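Local coordinates for protein 6-phosphogluconate dehydrogenase, NAD-binding (Mycolicibacterium smegmatis MC2 155, PDB 6SMT) that probably reduces imines to amines with S-enantioselectivity, using NADPH as the hydride donor, at residues 112-115 and 120-123. Sequence-based numbering, arbitrary orientation.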
loop_
_atom_site.group_PDB
_atom_site.type_symbol
_atom_site.label_atom_id
_atom_site.label_comp_id
_atom_site.label_asym_id
_atom_site.label_seq_id
_atom_site.Cartn_x
_atom_site.Cartn_y
_atom_site.Cartn_z
ATOM N N LYS B 112 -8.720 26.791 -19.330
ATOM C CA LYS B 112 -9.362 28.025 -19.786
ATOM C C LYS B 112 -8.319 29.119 -19.923
ATOM O O LYS B 112 -8.435 29.931 -20.917
ATOM C CB LYS B 112 -10.477 28.442 -18.843
ATOM C CG LYS B 112 -11.716 27.554 -18.924
ATOM C CD LYS B 112 -12.900 28.036 -18.141
ATOM C CE LYS B 112 -14.070 27.068 -18.141
ATOM N NZ LYS B 112 -13.848 25.956 -17.172
ATOM N N LEU B 113 -7.319 29.199 -19.082
ATOM C CA LEU B 113 -6.224 30.184 -19.270
ATOM C C LEU B 113 -5.543 29.995 -20.607
ATOM O O LEU B 113 -5.265 30.966 -21.340
ATOM C CB LEU B 113 -5.204 30.132 -18.138
ATOM C CG LEU B 113 -5.746 30.517 -16.765
ATOM C CD1 LEU B 113 -4.680 30.390 -15.685
ATOM C CD2 LEU B 113 -6.316 31.943 -16.804
ATOM N N VAL B 114 -5.260 28.750 -20.968
ATOM C CA VAL B 114 -4.652 28.468 -22.286
ATOM C C VAL B 114 -5.629 28.860 -23.404
ATOM O O VAL B 114 -5.148 29.441 -24.461
ATOM C CB VAL B 114 -4.170 27.005 -22.330
ATOM C CG1 VAL B 114 -3.667 26.628 -23.732
ATOM C CG2 VAL B 114 -3.066 26.818 -21.308
ATOM N N GLY B 115 -6.873 28.458 -23.350
ATOM C CA GLY B 115 -7.820 28.782 -24.427
ATOM C C GLY B 115 -7.985 30.300 -24.561
ATOM O O GLY B 115 -8.079 30.801 -25.705
ATOM N N ARG B 120 -4.346 25.444 -27.182
ATOM C CA ARG B 120 -5.078 24.154 -26.998
ATOM C C ARG B 120 -4.476 23.557 -25.714
ATOM O O ARG B 120 -3.287 23.874 -25.436
ATOM C CB ARG B 120 -4.866 23.380 -28.308
ATOM C CG ARG B 120 -5.707 23.942 -29.467
ATOM C CD ARG B 120 -5.719 23.081 -30.709
ATOM N NE ARG B 120 -4.384 22.911 -31.208
ATOM C CZ ARG B 120 -4.011 21.983 -32.073
ATOM N NH1 ARG B 120 -4.891 21.107 -32.496
ATOM N NH2 ARG B 120 -2.764 21.934 -32.494
ATOM N N TYR B 121 -5.268 22.818 -24.943
ATOM C CA TYR B 121 -4.736 22.255 -23.681
ATOM C C TYR B 121 -5.130 20.819 -23.543
ATOM O O TYR B 121 -6.300 20.468 -23.737
ATOM C CB TYR B 121 -5.277 23.048 -22.483
ATOM C CG TYR B 121 -4.703 22.625 -21.155
ATOM C CD1 TYR B 121 -3.424 22.954 -20.793
ATOM C CD2 TYR B 121 -5.450 21.921 -20.267
ATOM C CE1 TYR B 121 -2.916 22.600 -19.575
ATOM C CE2 TYR B 121 -4.974 21.581 -19.016
ATOM C CZ TYR B 121 -3.665 21.854 -18.683
ATOM O OH TYR B 121 -3.138 21.522 -17.453
ATOM N N LEU B 122 -4.185 19.995 -23.110
ATOM C CA LEU B 122 -4.494 18.681 -22.512
ATOM C C LEU B 122 -4.017 18.741 -21.080
ATOM O O LEU B 122 -2.948 19.321 -20.815
ATOM C CB LEU B 122 -3.846 17.485 -23.198
ATOM C CG LEU B 122 -4.262 17.287 -24.615
ATOM C CD1 LEU B 122 -3.363 16.216 -25.259
ATOM C CD2 LEU B 122 -5.709 16.862 -24.693
ATOM N N ASP B 123 -4.673 18.080 -20.144
ATOM C CA ASP B 123 -4.133 17.874 -18.795
ATOM C C ASP B 123 -3.615 16.456 -18.704
ATOM O O ASP B 123 -4.227 15.526 -19.268
ATOM C CB ASP B 123 -5.209 18.074 -17.717
ATOM C CG ASP B 123 -4.515 18.293 -16.359
ATOM O OD1 ASP B 123 -3.693 19.259 -16.271
ATOM O OD2 ASP B 123 -4.682 17.420 -15.416
#
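A chi1 of 174° at Val114 sets CG1 trans to the backbone N and turns it to the Arg120 peptide, with CG2 beside the ring of Tyr121; the tyrosine's own chi1 of -175° takes that ring along the strand toward Asp123. CG1 of Val114 reaches the backbone beside the ring: it lies 3.3 Å from the carbonyl O of Arg120 and 3.7 Å from N of the same residue. CG2 takes the ring itself, meeting CD1 of Tyr121 obliquely at 3.9 Å, and the two side chains cross at about a right angle. CB of Val114 and CB of Tyr121 come within 4.1 Å, so the two side chains meet near their bases.

Both residues belong to the beta-alpha-beta unit formed by strand 95-98, helix 104-116 and strand 120-126 in the Rossmann-type NADPH-binding domain; the contact joins the last turn of the helix to the start of the strand that follows it. Leu84 of helix 77-87 also touches Val114, while Val96 lies against Tyr121 from the adjacent parallel strand.

The far end of the ring is tethered along its own strand: Tyr121 OH donates to OD1 of Asp123 at 2.6 Å, through the anti lone pair of that oxygen, a bond that should hold the hydroxyl end in place. The CB of Arg120 points away from the helix, and in the conformer described its NH1 forms a salt bridge with Glu151.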